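Local coordinates for protein motility-associated killing factor MakB (Vibrio cholerae serotype O1, PDB 6W1W) that probably acts as one component of a three-part cytotoxin that resembles the alpha-pore-forming toxins, at residues A[46-49]-A[50-54]; A[151-154]-A[155-158]; A[102-105]-A[106-110]. All coordinates share one frame; numbering follows the deposited sequence.

Contact 1 (A[46-49]-A[50-54])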
loop_
_atom_site.group_PDB
_atom_site.type_symbol
_atom_site.label_atom_id
_atom_site.label_comp_id
_atom_site.label_asym_id
_atom_site.label_seq_id
_atom_site.Cartn_x
_atom_site.Cartn_y
_atom_site.Cartn_z
ATOM N N ASN A 46 4.108 -33.582 5.567
ATOM C CA ASN A 46 5.083 -32.760 6.279
ATOM C C ASN A 46 5.107 -31.332 5.748
ATOM O O ASN A 46 5.047 -30.373 6.527
ATOM C CB ASN A 46 6.477 -33.388 6.197
ATOM C CG ASN A 46 7.535 -32.553 6.909
ATOM O OD1 ASN A 46 8.348 -31.885 6.270
ATOM N ND2 ASN A 46 7.521 -32.585 8.238
ATOM N N TRP A 47 5.199 -31.166 4.421
ATOM C CA TRP A 47 5.346 -29.826 3.857
ATOM C C TRP A 47 4.227 -28.900 4.311
ATOM O O TRP A 47 4.444 -27.691 4.453
ATOM C CB TRP A 47 5.403 -29.887 2.327
ATOM C CG TRP A 47 4.128 -30.366 1.663
ATOM C CD1 TRP A 47 3.841 -31.642 1.264
ATOM C CD2 TRP A 47 2.983 -29.572 1.316
ATOM N NE1 TRP A 47 2.593 -31.690 0.694
ATOM C CE2 TRP A 47 2.043 -30.434 0.719
ATOM C CE3 TRP A 47 2.661 -28.219 1.460
ATOM C CZ2 TRP A 47 0.804 -29.986 0.262
ATOM C CZ3 TRP A 47 1.430 -27.777 1.009
ATOM C CH2 TRP A 47 0.518 -28.656 0.416
ATOM N N LEU A 48 3.036 -29.449 4.571
ATOM C CA LEU A 48 1.885 -28.633 4.947
ATOM C C LEU A 48 1.976 -28.170 6.396
ATOM O O LEU A 48 1.699 -27.003 6.700
ATOM C CB LEU A 48 0.589 -29.414 4.715
ATOM C CG LEU A 48 -0.702 -28.624 4.916
ATOM C CD1 LEU A 48 -0.792 -27.519 3.885
ATOM C CD2 LEU A 48 -1.917 -29.534 4.847
ATOM N N VAL A 49 2.336 -29.081 7.307
ATOM C CA VAL A 49 2.615 -28.678 8.684
ATOM C C VAL A 49 3.746 -27.662 8.706
ATOM O O VAL A 49 3.731 -26.702 9.487
ATOM C CB VAL A 49 2.938 -29.908 9.554
ATOM C CG1 VAL A 49 3.070 -29.512 11.020
ATOM C CG2 VAL A 49 1.869 -30.977 9.388
ATOM N N GLU A 50 4.731 -27.845 7.824
ATOM C CA GLU A 50 5.803 -26.869 7.680
ATOM C C GLU A 50 5.271 -25.535 7.164
ATOM O O GLU A 50 5.695 -24.470 7.629
ATOM C CB GLU A 50 6.878 -27.426 6.747
ATOM C CG GLU A 50 8.192 -26.666 6.757
ATOM C CD GLU A 50 9.271 -27.373 5.961
ATOM O OE1 GLU A 50 9.700 -28.471 6.380
ATOM O OE2 GLU A 50 9.682 -26.837 4.910
ATOM N N VAL A 51 4.332 -25.572 6.216
ATOM C CA VAL A 51 3.818 -24.334 5.632
ATOM C C VAL A 51 2.990 -23.560 6.651
ATOM O O VAL A 51 3.070 -22.328 6.730
ATOM C CB VAL A 51 3.017 -24.639 4.351
ATOM C CG1 VAL A 51 2.008 -23.548 4.065
ATOM C CG2 VAL A 51 3.959 -24.781 3.175
ATOM N N ARG A 52 2.186 -24.268 7.449
ATOM C CA ARG A 52 1.398 -23.603 8.481
ATOM C C ARG A 52 2.296 -22.855 9.456
ATOM O O ARG A 52 1.977 -21.734 9.873
ATOM C CB ARG A 52 0.536 -24.618 9.231
ATOM C CG ARG A 52 -0.953 -24.326 9.202
ATOM C CD ARG A 52 -1.737 -25.339 10.028
ATOM N NE ARG A 52 -1.231 -26.696 9.853
ATOM C CZ ARG A 52 -1.520 -27.477 8.817
ATOM N NH1 ARG A 52 -1.014 -28.698 8.743
ATOM N NH2 ARG A 52 -2.315 -27.036 7.853
ATOM N N SER A 53 3.427 -23.459 9.825
ATOM C CA SER A 53 4.355 -22.804 10.738
ATOM C C SER A 53 4.945 -21.546 10.119
ATOM O O SER A 53 4.986 -20.493 10.762
ATOM C CB SER A 53 5.466 -23.771 11.140
ATOM O OG SER A 53 4.934 -24.853 11.881
ATOM N N ARG A 54 5.398 -21.629 8.866
ATOM C CA ARG A 54 6.090 -20.495 8.266
ATOM C C ARG A 54 5.158 -19.329 7.960
ATOM O O ARG A 54 5.637 -18.199 7.814
ATOM C CB ARG A 54 6.832 -20.945 7.012
ATOM C CG ARG A 54 7.674 -22.180 7.249
ATOM C CD ARG A 54 8.894 -22.252 6.358
ATOM N NE ARG A 54 9.588 -23.523 6.543
ATOM C CZ ARG A 54 10.781 -23.810 6.036
ATOM N NH1 ARG A 54 11.431 -22.914 5.309
ATOM N NH2 ARG A 54 11.326 -24.998 6.262
#
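Their first torsions bring Trp47 and Val51, one turn apart, edge to methyl. Trp47 CG sits between the backbone N and the carbonyl carbon (chi1 65°). Val51 holds CG2 beside its own backbone N. That methyl comes to the edge of the indole, near the ring plane, with Val51 CG2 4.1 Å from Trp47 CE3. The two side chains lie alongside each other. Leu48 CB lies over one indole face, toward the rim of the ring. Leu48 also meets Arg52, whose chain bends at chi3 (-41°) and turns the guanidinium back along the helix. Arg52 NH2 is 3.7 Å from Leu48 CG, and Arg52 NH1 is 3.7 Å from Val49 CG2. The salt bridge from Arg52 NH1 to Asp44 OD1, just before the helix, is the main polar tie of the guanidinium. On another side, Arg54 NH2 and Glu50 OE2 form a salt bridge of 2.8 Å. Val49 O accepts two bonds from Ser53, one from N and one from OG, which come from either side of the carbonyl plane. Val51 N bonds to Trp47 O at 2.8 Å, within the i to i+4 ladder of an alpha-helix. This is the first part of helix 46-66. Trp47 packs on helix 251-270, Val51 on helix 100-151, and Glu50 OE2 bonds to Ser145 of helix 100-151.

Contact 2 (A[151-154]-A[155-158])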
loop_
_atom_site.group_PDB
_atom_site.type_symbol
_atom_site.label_atom_id
_atom_site.label_comp_id
_atom_site.label_asym_id
_atom_site.label_seq_id
_atom_site.Cartn_x
_atom_site.Cartn_y
_atom_site.Cartn_z
ATOM N N ASN A 151 7.397 -31.428 -5.464
ATOM C CA ASN A 151 8.266 -32.436 -6.063
ATOM C C ASN A 151 7.821 -33.855 -5.733
ATOM O O ASN A 151 8.021 -34.766 -6.547
ATOM C CB ASN A 151 9.708 -32.208 -5.614
ATOM C CG ASN A 151 10.329 -30.985 -6.258
ATOM O OD1 ASN A 151 11.200 -31.098 -7.120
ATOM N ND2 ASN A 151 9.874 -29.806 -5.852
ATOM N N GLU A 152 7.229 -34.071 -4.560
ATOM C CA GLU A 152 6.715 -35.387 -4.208
ATOM C C GLU A 152 5.318 -35.634 -4.763
ATOM O O GLU A 152 4.758 -36.714 -4.545
ATOM C CB GLU A 152 6.730 -35.578 -2.685
ATOM C CG GLU A 152 5.699 -34.770 -1.908
ATOM C CD GLU A 152 5.759 -35.072 -0.420
ATOM O OE1 GLU A 152 6.878 -35.062 0.142
ATOM O OE2 GLU A 152 4.697 -35.335 0.185
ATOM N N LEU A 153 4.757 -34.667 -5.481
ATOM C CA LEU A 153 3.485 -34.800 -6.179
ATOM C C LEU A 153 3.651 -34.501 -7.667
ATOM O O LEU A 153 2.771 -33.915 -8.304
ATOM C CB LEU A 153 2.427 -33.882 -5.570
ATOM C CG LEU A 153 1.939 -34.184 -4.154
ATOM C CD1 LEU A 153 1.095 -33.030 -3.627
ATOM C CD2 LEU A 153 1.149 -35.483 -4.136
ATOM N N ALA A 154 4.780 -34.920 -8.243
ATOM C CA ALA A 154 5.137 -34.527 -9.601
ATOM C C ALA A 154 4.300 -35.214 -10.674
ATOM O O ALA A 154 4.232 -34.706 -11.799
ATOM C CB ALA A 154 6.618 -34.806 -9.855
ATOM N N SER A 155 3.661 -36.346 -10.363
ATOM C CA SER A 155 2.813 -37.012 -11.347
ATOM C C SER A 155 1.576 -36.197 -11.706
ATOM O O SER A 155 0.872 -36.559 -12.657
ATOM C CB SER A 155 2.389 -38.392 -10.837
ATOM O OG SER A 155 1.544 -38.284 -9.706
ATOM N N GLU A 156 1.302 -35.111 -10.982
ATOM C CA GLU A 156 0.140 -34.260 -11.209
ATOM C C GLU A 156 0.546 -32.809 -11.435
ATOM O O GLU A 156 -0.189 -31.890 -11.066
ATOM C CB GLU A 156 -0.838 -34.354 -10.040
ATOM C CG GLU A 156 -1.325 -35.759 -9.741
ATOM C CD GLU A 156 -2.281 -35.806 -8.560
ATOM O OE1 GLU A 156 -1.814 -36.002 -7.419
ATOM O OE2 GLU A 156 -3.501 -35.642 -8.771
ATOM N N GLU A 157 1.716 -32.588 -12.041
ATOM C CA GLU A 157 2.208 -31.225 -12.216
ATOM C C GLU A 157 1.298 -30.425 -13.141
ATOM O O GLU A 157 0.873 -29.314 -12.801
ATOM C CB GLU A 157 3.638 -31.243 -12.751
ATOM C CG GLU A 157 4.187 -29.846 -12.973
ATOM C CD GLU A 157 5.582 -29.838 -13.555
ATOM O OE1 GLU A 157 5.949 -30.810 -14.248
ATOM O OE2 GLU A 157 6.310 -28.849 -13.318
ATOM N N GLN A 158 0.988 -30.978 -14.317
ATOM C CA GLN A 158 0.128 -30.271 -15.262
ATOM C C GLN A 158 -1.222 -29.942 -14.638
ATOM O O GLN A 158 -1.710 -28.811 -14.760
ATOM C CB GLN A 158 -0.053 -31.102 -16.529
ATOM C CG GLN A 158 1.251 -31.445 -17.229
ATOM C CD GLN A 158 1.036 -32.067 -18.600
ATOM O OE1 GLN A 158 -0.077 -32.074 -19.130
ATOM N NE2 GLN A 158 2.109 -32.595 -19.181
#
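Leu153 to Glu157 make a short 3-10 turn, held mainly by the backbone. It lies at the surface, where the chain passes from helix 100-151 into helix 157-176. Two successive i to i+3 bonds build the turn, with Ala154 and Ser155 in 3-10 conformation. Glu156 N donates to Leu153 O at 3.3 Å, with an N-H...O angle of 161°. Glu157 N donates to Ala154 O, also at 3.3 Å. Both donors stand above the carbonyl planes, by 44° at Leu153 and 68° at Ala154. The side chains add little. Glu157 CB comes to 3.6 Å from Ala154 O. Glu156 CB sits 4.0 Å from Leu153 O. Glu156 occupies the N-cap position of helix 157-176. Its extended chain carries the carboxylate out to Ser250, where OE1 bonds to Ser250 OG. Leu153 leans on Glu252 and Ala256, and Glu156 on Ala253, all of helix 251-270. Backbone bonds this long and this far out of plane are probably not strong. The bond of Glu156 to Ser250 therefore adds a side-chain tie, which links the start of the new helix to the chain just before helix 251-270.

Contact 3 (A[102-105]-A[106-110])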
loop_
_atom_site.group_PDB
_atom_site.type_symbol
_atom_site.label_atom_id
_atom_site.label_comp_id
_atom_site.label_asym_id
_atom_site.label_seq_id
_atom_site.Cartn_x
_atom_site.Cartn_y
_atom_site.Cartn_z
ATOM N N GLN A 102 14.296 40.250 11.722
ATOM C CA GLN A 102 13.113 39.421 11.931
ATOM C C GLN A 102 12.920 38.430 10.791
ATOM O O GLN A 102 12.459 37.303 11.013
ATOM C CB GLN A 102 11.877 40.305 12.087
ATOM C CG GLN A 102 11.963 41.288 13.240
ATOM C CD GLN A 102 10.851 42.319 13.208
ATOM O OE1 GLN A 102 9.941 42.243 12.382
ATOM N NE2 GLN A 102 10.921 43.293 14.109
ATOM N N TRP A 103 13.260 38.831 9.563
ATOM C CA TRP A 103 13.171 37.903 8.440
ATOM C C TRP A 103 14.098 36.710 8.634
ATOM O O TRP A 103 13.713 35.568 8.362
ATOM C CB TRP A 103 13.492 38.620 7.126
ATOM C CG TRP A 103 12.344 39.407 6.540
ATOM C CD1 TRP A 103 12.295 40.756 6.336
ATOM C CD2 TRP A 103 11.088 38.887 6.087
ATOM N NE1 TRP A 103 11.086 41.107 5.784
ATOM C CE2 TRP A 103 10.328 39.979 5.622
ATOM C CE3 TRP A 103 10.531 37.606 6.033
ATOM C CZ2 TRP A 103 9.042 39.827 5.109
ATOM C CZ3 TRP A 103 9.256 37.457 5.521
ATOM C CH2 TRP A 103 8.524 38.562 5.067
ATOM N N ILE A 104 15.319 36.951 9.116
ATOM C CA ILE A 104 16.264 35.858 9.319
ATOM C C ILE A 104 15.797 34.947 10.445
ATOM O O ILE A 104 15.860 33.718 10.329
ATOM C CB ILE A 104 17.676 36.402 9.588
ATOM C CG1 ILE A 104 18.088 37.389 8.496
ATOM C CG2 ILE A 104 18.662 35.259 9.643
ATOM C CD1 ILE A 104 19.523 37.863 8.599
ATOM N N GLU A 105 15.325 35.529 11.551
ATOM C CA GLU A 105 14.806 34.715 12.647
ATOM C C GLU A 105 13.627 33.870 12.189
ATOM O O GLU A 105 13.485 32.714 12.604
ATOM C CB GLU A 105 14.406 35.606 13.822
ATOM C CG GLU A 105 15.558 36.409 14.409
ATOM C CD GLU A 105 15.132 37.262 15.586
ATOM O OE1 GLU A 105 13.959 37.160 16.001
ATOM O OE2 GLU A 105 15.972 38.035 16.095
ATOM N N CYS A 106 12.776 34.424 11.323
ATOM C CA CYS A 106 11.659 33.650 10.792
ATOM C C CYS A 106 12.144 32.584 9.821
ATOM O O CYS A 106 11.663 31.445 9.849
ATOM C CB CYS A 106 10.650 34.575 10.112
ATOM S SG CYS A 106 8.932 34.239 10.560
ATOM N N LEU A 107 13.107 32.931 8.964
ATOM C CA LEU A 107 13.585 31.987 7.958
ATOM C C LEU A 107 14.216 30.755 8.599
ATOM O O LEU A 107 13.945 29.622 8.185
ATOM C CB LEU A 107 14.579 32.676 7.025
ATOM C CG LEU A 107 14.061 33.010 5.625
ATOM C CD1 LEU A 107 13.599 31.743 4.924
ATOM C CD2 LEU A 107 12.939 34.031 5.685
ATOM N N GLN A 108 15.066 30.949 9.610
ATOM C CA GLN A 108 15.700 29.788 10.223
ATOM C C GLN A 108 14.738 28.988 11.093
ATOM O O GLN A 108 15.073 27.861 11.474
ATOM C CB GLN A 108 16.944 30.208 11.017
ATOM C CG GLN A 108 16.730 31.282 12.064
ATOM C CD GLN A 108 18.017 32.017 12.411
ATOM O OE1 GLN A 108 18.985 31.998 11.648
ATOM N NE2 GLN A 108 18.031 32.671 13.568
ATOM N N LEU A 109 13.554 29.523 11.401
ATOM C CA LEU A 109 12.499 28.674 11.946
ATOM C C LEU A 109 11.997 27.697 10.890
ATOM O O LEU A 109 11.753 26.521 11.188
ATOM C CB LEU A 109 11.345 29.520 12.485
ATOM C CG LEU A 109 10.129 28.718 12.969
ATOM C CD1 LEU A 109 10.508 27.775 14.104
ATOM C CD2 LEU A 109 8.989 29.642 13.382
ATOM N N LEU A 110 11.835 28.166 9.651
ATOM C CA LEU A 110 11.514 27.257 8.557
ATOM C C LEU A 110 12.675 26.317 8.272
ATOM O O LEU A 110 12.468 25.126 8.008
ATOM C CB LEU A 110 11.156 28.050 7.299
ATOM C CG LEU A 110 9.902 28.918 7.363
ATOM C CD1 LEU A 110 9.834 29.824 6.149
ATOM C CD2 LEU A 110 8.662 28.043 7.455
#
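Leu107 and Trp103 meet one helical turn apart. Leu107 CD2 comes to 4.3 Å from Trp103 CE3, approaching the indole obliquely. The same methyl lies beside the Trp103 carbonyl, whose O takes the bond from Leu107 N at 2.8 Å. One residue on, Gln108 folds back on Ile104. Its CG lies between the backbone N and the carbonyl carbon (chi1 54°), which turns the chain back over the Ile104 carbonyl. The amide then crosses Ile104, with Gln108 OE1 3.8 Å from Ile104 CG2. Gln108 NE2 sits 3.9 Å from Glu105 CA. Beneath these side chains runs the backbone ladder. Gln108 N donates to Ile104 O at 3.0 Å in a nearly straight bond of 170°. Cys106 N donates to Gln102 O. The bond from Leu109 N to Glu105 O is weak. Farther out, Leu107 packs on Val294 and Ile298 of helix 276-302, Ile104 on Leu301 and Gln302 of the same helix, and Trp103 on Asn93 and Thr98 in the partly unmodelled loop before helix 100-151. Cys106 SG is joined to Cys90 SG, at the end of helix 69-90. The chemistry combines three kinds of tie: packing of Leu107 and Ile104 on helix 276-302, backbone N-H...O hydrogen bonds along the helix, and a covalent disulfide that fixes this early part of helix 100-151 to helix 69-90.

Contacts 1 and 2 share one end of the elongated helical bundle, and contact 3 lies on the opposite side of the chain's centre. The centres of contacts 1 and 2 are 18 Å apart. They touch by packing, with Trp47 CD1 3.9 Å from Glu152 OE2. Both also lean on helix 251-270, where Glu252 and Ala256 meet side chains from each. Contact 3 is remote, its centre about 61 Å from that of contact 1 and 71 Å from that of contact 2. Helix 100-151 spans the distance. It carries contact 3 near its start, packs against contact 1 near its end, and leads directly into the turn of contact 2.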